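Local coordinates for penicillin-binding protein (Bacillus halodurans, PDB 3TG9) that probably binds penicillin-like compounds and reacts with them through a nucleophilic serine, as other members of the serine beta-lactamase family do, at residues Asn179-Arg183 and Ala184-Glu188; Lys239-Leu242 and Ala243-His247; Ile277-Asp281 and Gly282-Lys286. All blocks are in the same frame, centred on the assembly; numbering follows the deposited sequence.

Contact 1. Residues Asn179-Arg183 and Ala184-Glu188; sequences NVFQR and AGMHE
Phe181 and Met186 meet at the C-terminal end of helix 172-182, the thioether turned back over the last turn. Met186 CE lies 3.7 Å from Phe181 CD1 and SD 3.8 Å from the same atom, an oblique Met-aromatic contact with the sulfur 5.0 Å from the ring centroid. Met186 CG stands anti to its own carbonyl carbon (chi1 -55°), and a bend at chi3 folds the methyl back toward the ring. This side is tight and buried: Phe60 meets the Phe181 ring nearly at right angles, and helix 234-245 is the neighbour of the methionine. Ala184 CB sits 3.2 Å from Val180 O. The solvent side is looser. Gln182 and His187 cross there at about a right angle, with OE1 of Gln182 3.8 Å from ND1 of His187. Between the two sides runs a Schellman motif: Met186 N donates to Phe181 O at 2.6 Å, and Gly185 N to Gln182 O at 3.1 Å. Gly185, at positive phi, makes the reversal. The chemistry is thus divided: the Phe181 and Gln182 carbonyls each gain a backbone donor, the one at Gln182 O lying off the lone pairs, while the weakly polar thioether and the ring turn inward.

Contact 2. Residues Lys239-Leu242 and Ala243-His247; sequences KLWL and ALMRH
Trp241 and Met245, one turn apart on helix 234-245, lie side by side and point the same way, with Met245 CE 4.0 Å from CE3 of the indole. A bend at chi2 of Met245 (-46°) brings that methyl to the benzo part of the ring, which it meets obliquely. Leu244 CD2 comes near the same part of the indole, 4.2 Å from Trp241 CZ3. These apolar contacts continue into the sheet, since Phe302 touches both Trp241 and Met245, and Ile309 packs on Trp241; the polar end of the indole, NE1, is hydrogen-bonded to Ser300 OG. On the exposed side a cationic group packs on an aliphatic one. The Arg246 chain runs extended from CG to NE alongside Leu242, and one face of its guanidinium lies against Leu242 CB and CD2, the latter 3.9 Å from Arg246 NH2. The start of the Arg246 chain packs against a carbonyl, its CG 3.1 Å from Leu242 O, the atom that also accepts from Arg246 N. Among the backbone bonds, Ala243 N reaches Lys239 O at 3.0 Å and Met245 N reaches Trp241 O at 2.8 Å; Leu244 N to Leu240 O and Arg246 N to Leu242 O complete the set, the last more bent at 133°. Arg246 is the first residue to leave helical geometry. His247 follows at positive phi and its N bonds to Leu244 O, so the helix closes in a Schellman motif, with Glu248 N returning to Ala243 O.

Contact 3. Residues Ile277-Asp281 and Gly282-Lys286; sequences IKQQD and GAISK
Gln280 and Ala283 bracket a type I' turn, the two-residue loop of a beta hairpin, with Asp281 and Gly282 at its corners, both at positive phi. Gly282 N donates to a water at 3.0 Å that is also weakly bound by Gln279 NE2, so the water spans the turn. Ala283 closes the loop end: its O accepts from Gln280 N at 3.0 Å, while its N gives only a weak bond back to Gln280 O. Ile284 pairs with Gln279 as a non-hydrogen-bonded pair, and its CG1 lies 3.9 Å from both Gln279 OE1 and Ile277 CG2, the isoleucines crossing at a slant. Ser285 is the extra residue of a classic beta bulge, since it and Lys286 both face Lys278. Its N donates to Lys278 O at 2.8 Å. Ser285 OG, set between backbone N and carbonyl carbon (chi1 47°), comes 3.2 Å from Lys278 O and equally near Gln280 OE1; Gln280 NE2 is hydrogen-bonded to Asp268. Lys286 restores the strand pairing, its O taking a nearly straight bond from Lys278 N at 2.9 Å. The two lysine chains run side by side and share a water, held weakly by Lys278 NZ; their like charges are probably offset by salt bridges, Lys278 to Asp269 and Lys286 to Glu328 of helix 320-330. Within the eight-stranded antiparallel sheet, the hairpin has strand 269-271 beyond strand 276-279 and strand 296-303 beyond strand 284-293, where Lys286 packs on Ala301 and Tyr303.

Contacts 1 and 2 are two helix ends that pack together, their centres about 11 Å apart. Ala184 CB lies 3.3 Å from Ala243 CB, and Met186 SD 3.4 Å from Leu240 CB, which sets the turn after helix 172-182 against helix 234-245. Contact 2 in turn leans on the sheet whose hairpin forms contact 3; those two do not touch, with about 7 Å between nearest atoms, and contact 3 stands about 28 Å, centre to centre, from contact 1. Helix 58-70 touches contacts 1 and 2, Phe60 meeting both Phe181 and Leu240. Ser55 and Lys58 at its start, with Tyr152 as a second hydroxyl near the lysine, are consistent with the SxxK active site of this family.

Contact 1. Residues Asn179-Arg183 and Ala184-Glu188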
# COMPACT_ATOMS: atom_id res chain seq x y z
N ASN B 179 25.21 -11.53 5.59
CA ASN B 179 26.57 -11.53 5.06
C ASN B 179 27.03 -10.19 4.51
O ASN B 179 28.21 -10.03 4.19
CB ASN B 179 26.70 -12.59 3.99
CG ASN B 179 26.42 -13.98 4.51
OD1 ASN B 179 27.21 -14.53 5.27
ND2 ASN B 179 25.29 -14.54 4.11
N VAL B 180 26.13 -9.23 4.40
CA VAL B 180 26.51 -7.93 3.87
C VAL B 180 26.17 -6.78 4.81
O VAL B 180 27.05 -6.03 5.20
CB VAL B 180 25.89 -7.67 2.49
CG1 VAL B 180 26.24 -6.26 2.02
CG2 VAL B 180 26.39 -8.70 1.49
N PHE B 181 24.90 -6.64 5.18
CA PHE B 181 24.54 -5.57 6.11
C PHE B 181 25.20 -5.75 7.47
O PHE B 181 25.68 -4.79 8.07
CB PHE B 181 23.02 -5.44 6.28
CG PHE B 181 22.30 -5.09 5.02
CD1 PHE B 181 22.98 -4.54 3.94
CD2 PHE B 181 20.93 -5.28 4.91
CE1 PHE B 181 22.32 -4.21 2.76
CE2 PHE B 181 20.26 -4.95 3.74
CZ PHE B 181 20.94 -4.42 2.67
N GLN B 182 25.23 -6.98 7.96
CA GLN B 182 25.70 -7.25 9.31
C GLN B 182 27.21 -7.19 9.31
O GLN B 182 27.82 -6.56 10.18
CB GLN B 182 25.25 -8.64 9.76
CG GLN B 182 25.22 -8.84 11.27
CD GLN B 182 23.93 -8.31 11.89
OE1 GLN B 182 23.49 -7.19 11.61
NE2 GLN B 182 23.31 -9.13 12.74
N ARG B 183 27.80 -7.84 8.32
CA ARG B 183 29.24 -7.92 8.16
C ARG B 183 29.85 -6.55 7.82
O ARG B 183 31.07 -6.43 7.73
CB ARG B 183 29.58 -8.95 7.07
CG ARG B 183 30.94 -9.59 7.20
CD ARG B 183 31.08 -10.76 6.23
NE ARG B 183 32.46 -10.91 5.76
CZ ARG B 183 32.87 -11.87 4.93
NH1 ARG B 183 32.01 -12.78 4.50
NH2 ARG B 183 34.15 -11.92 4.54
N ALA B 184 29.02 -5.53 7.66
CA ALA B 184 29.51 -4.18 7.38
C ALA B 184 28.97 -3.13 8.35
O ALA B 184 29.15 -1.93 8.13
CB ALA B 184 29.21 -3.77 5.95
N GLY B 185 28.27 -3.58 9.39
CA GLY B 185 27.80 -2.70 10.44
C GLY B 185 26.55 -1.92 10.12
O GLY B 185 26.25 -0.93 10.79
N MET B 186 25.80 -2.36 9.11
CA MET B 186 24.58 -1.68 8.68
C MET B 186 23.33 -2.22 9.41
O MET B 186 22.58 -3.01 8.85
CB MET B 186 24.42 -1.84 7.17
CG MET B 186 25.64 -1.37 6.36
SD MET B 186 25.64 -1.92 4.63
CE MET B 186 24.20 -1.06 4.01
N HIS B 187 23.11 -1.76 10.64
CA HIS B 187 22.02 -2.28 11.47
C HIS B 187 20.67 -1.60 11.22
O HIS B 187 19.67 -1.99 11.81
CB HIS B 187 22.37 -2.18 12.96
CG HIS B 187 23.79 -2.55 13.27
ND1 HIS B 187 24.22 -3.86 13.35
CD2 HIS B 187 24.88 -1.78 13.51
CE1 HIS B 187 25.51 -3.88 13.63
NE2 HIS B 187 25.94 -2.64 13.74
N GLU B 188 20.65 -0.58 10.37
CA GLU B 188 19.41 0.12 10.06
C GLU B 188 18.93 -0.12 8.63
O GLU B 188 18.18 0.68 8.08
CB GLU B 188 19.59 1.62 10.27
CG GLU B 188 19.90 2.03 11.70
CD GLU B 188 19.49 3.46 11.97
OE1 GLU B 188 20.35 4.25 12.43
OE2 GLU B 188 18.31 3.81 11.72

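Contact 2. Residues Lys239-Leu242 and Ala243-His247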
# COMPACT_ATOMS: atom_id res chain seq x y z
N LYS B 239 28.67 3.33 5.42
CA LYS B 239 29.33 2.18 6.03
C LYS B 239 29.54 1.05 5.03
O LYS B 239 30.46 0.25 5.18
CB LYS B 239 28.52 1.64 7.22
CG LYS B 239 28.47 2.57 8.42
CD LYS B 239 27.75 1.89 9.59
CE LYS B 239 27.34 2.89 10.66
NZ LYS B 239 28.39 3.92 10.90
N LEU B 240 28.66 0.95 4.03
CA LEU B 240 28.78 -0.13 3.06
C LEU B 240 30.00 0.06 2.16
O LEU B 240 30.73 -0.89 1.87
CB LEU B 240 27.51 -0.31 2.23
CG LEU B 240 27.76 -1.39 1.17
CD1 LEU B 240 26.71 -2.44 1.10
CD2 LEU B 240 28.07 -0.77 -0.20
N TRP B 241 30.22 1.29 1.70
CA TRP B 241 31.39 1.62 0.90
C TRP B 241 32.67 1.38 1.72
O TRP B 241 33.63 0.76 1.24
CB TRP B 241 31.34 3.08 0.45
CG TRP B 241 30.41 3.36 -0.70
CD1 TRP B 241 29.29 4.15 -0.67
CD2 TRP B 241 30.53 2.88 -2.04
NE1 TRP B 241 28.71 4.18 -1.92
CE2 TRP B 241 29.45 3.41 -2.78
CE3 TRP B 241 31.45 2.05 -2.70
CZ2 TRP B 241 29.27 3.15 -4.14
CZ3 TRP B 241 31.26 1.78 -4.04
CH2 TRP B 241 30.18 2.33 -4.75
N LEU B 242 32.68 1.90 2.94
CA LEU B 242 33.81 1.74 3.85
C LEU B 242 34.19 0.27 4.01
O LEU B 242 35.33 -0.11 3.76
CB LEU B 242 33.50 2.37 5.20
CG LEU B 242 33.38 3.89 5.15
CD1 LEU B 242 33.02 4.46 6.51
CD2 LEU B 242 34.67 4.51 4.62
N ALA B 243 33.24 -0.56 4.41
CA ALA B 243 33.49 -1.99 4.56
C ALA B 243 33.99 -2.64 3.27
O ALA B 243 34.85 -3.52 3.31
CB ALA B 243 32.23 -2.70 5.06
N LEU B 244 33.44 -2.22 2.13
CA LEU B 244 33.88 -2.77 0.85
C LEU B 244 35.35 -2.42 0.57
O LEU B 244 36.16 -3.29 0.29
CB LEU B 244 32.97 -2.29 -0.29
CG LEU B 244 33.30 -2.76 -1.71
CD1 LEU B 244 33.21 -4.29 -1.85
CD2 LEU B 244 32.40 -2.08 -2.75
N MET B 245 35.67 -1.13 0.65
CA MET B 245 37.01 -0.66 0.33
C MET B 245 38.07 -1.07 1.36
O MET B 245 39.25 -0.99 1.08
CB MET B 245 37.02 0.86 0.15
CG MET B 245 36.15 1.34 -0.99
SD MET B 245 36.39 0.36 -2.49
CE MET B 245 35.19 1.12 -3.59
N ARG B 246 37.64 -1.49 2.54
CA ARG B 246 38.58 -1.94 3.56
C ARG B 246 38.70 -3.45 3.57
O ARG B 246 39.30 -4.02 4.48
CB ARG B 246 38.17 -1.46 4.94
CG ARG B 246 38.12 0.04 5.09
CD ARG B 246 37.93 0.38 6.57
NE ARG B 246 37.82 1.81 6.80
CZ ARG B 246 36.91 2.36 7.59
NH1 ARG B 246 36.04 1.59 8.22
NH2 ARG B 246 36.88 3.68 7.75
N HIS B 247 38.13 -4.09 2.55
CA HIS B 247 38.25 -5.54 2.38
C HIS B 247 37.58 -6.30 3.52
O HIS B 247 37.98 -7.42 3.84
CB HIS B 247 39.72 -5.95 2.23
CG HIS B 247 40.45 -5.22 1.14
ND1 HIS B 247 40.00 -5.17 -0.16
CD2 HIS B 247 41.61 -4.52 1.17
CE1 HIS B 247 40.85 -4.47 -0.89
NE2 HIS B 247 41.83 -4.06 -0.11

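Contact 3. Residues Ile277-Asp281 and Gly282-Lys286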
# COMPACT_ATOMS: atom_id res chain seq x y z
N ILE B 277 31.57 2.33 -13.12
CA ILE B 277 32.92 2.89 -12.98
C ILE B 277 33.12 4.10 -13.89
O ILE B 277 32.82 4.05 -15.08
CB ILE B 277 33.99 1.84 -13.29
CG1 ILE B 277 33.83 0.64 -12.37
CG2 ILE B 277 35.40 2.44 -13.17
CD1 ILE B 277 34.68 -0.54 -12.76
N LYS B 278 33.62 5.18 -13.31
CA LYS B 278 33.93 6.37 -14.09
C LYS B 278 35.43 6.43 -14.27
O LYS B 278 36.17 6.53 -13.30
CB LYS B 278 33.42 7.62 -13.39
CG LYS B 278 33.46 8.87 -14.26
CD LYS B 278 32.32 8.85 -15.28
CE LYS B 278 30.98 8.69 -14.57
NZ LYS B 278 29.86 9.12 -15.44
N GLN B 279 35.87 6.33 -15.52
CA GLN B 279 37.29 6.33 -15.84
C GLN B 279 37.58 7.30 -16.97
O GLN B 279 37.11 7.13 -18.10
CB GLN B 279 37.74 4.93 -16.23
CG GLN B 279 39.23 4.78 -16.40
CD GLN B 279 39.60 3.45 -17.02
OE1 GLN B 279 39.90 2.49 -16.31
NE2 GLN B 279 39.56 3.38 -18.34
N GLN B 280 38.37 8.33 -16.67
CA GLN B 280 38.65 9.38 -17.63
C GLN B 280 40.13 9.76 -17.58
O GLN B 280 40.70 9.94 -16.50
CB GLN B 280 37.77 10.60 -17.34
CG GLN B 280 37.72 10.97 -15.86
CD GLN B 280 36.38 11.57 -15.44
OE1 GLN B 280 36.29 12.24 -14.40
NE2 GLN B 280 35.35 11.34 -16.25
N ASP B 281 40.74 9.88 -18.75
CA ASP B 281 42.15 10.24 -18.88
C ASP B 281 43.03 9.21 -18.16
O ASP B 281 43.96 9.58 -17.44
CB ASP B 281 42.40 11.65 -18.33
CG ASP B 281 41.56 12.71 -19.02
OD1 ASP B 281 41.62 12.80 -20.27
OD2 ASP B 281 40.84 13.46 -18.32
N GLY B 282 42.72 7.93 -18.36
CA GLY B 282 43.50 6.84 -17.79
C GLY B 282 43.55 6.78 -16.27
O GLY B 282 44.55 6.35 -15.70
N ALA B 283 42.48 7.22 -15.60
CA ALA B 283 42.38 7.09 -14.16
C ALA B 283 40.91 6.99 -13.73
O ALA B 283 40.04 7.70 -14.25
CB ALA B 283 43.06 8.24 -13.47
N ILE B 284 40.64 6.11 -12.77
CA ILE B 284 39.29 5.93 -12.24
C ILE B 284 38.93 7.02 -11.24
O ILE B 284 39.57 7.15 -10.20
CB ILE B 284 39.12 4.54 -11.58
CG1 ILE B 284 39.13 3.45 -12.66
CG2 ILE B 284 37.83 4.50 -10.78
CD1 ILE B 284 39.31 2.05 -12.12
N SER B 285 37.91 7.80 -11.56
CA SER B 285 37.51 8.90 -10.69
C SER B 285 36.46 8.49 -9.65
O SER B 285 36.42 9.05 -8.55
CB SER B 285 37.00 10.07 -11.52
OG SER B 285 36.09 9.62 -12.51
N LYS B 286 35.62 7.52 -9.99
CA LYS B 286 34.64 7.05 -9.00
C LYS B 286 34.03 5.70 -9.31
O LYS B 286 33.94 5.28 -10.47
CB LYS B 286 33.53 8.07 -8.76
CG LYS B 286 32.54 8.24 -9.88
CD LYS B 286 31.30 8.98 -9.39
CE LYS B 286 30.55 9.61 -10.54
NZ LYS B 286 29.35 10.38 -10.10
O HOH W 1 28.71 10.94 -12.89
O HOH W 2 40.51 6.43 -19.64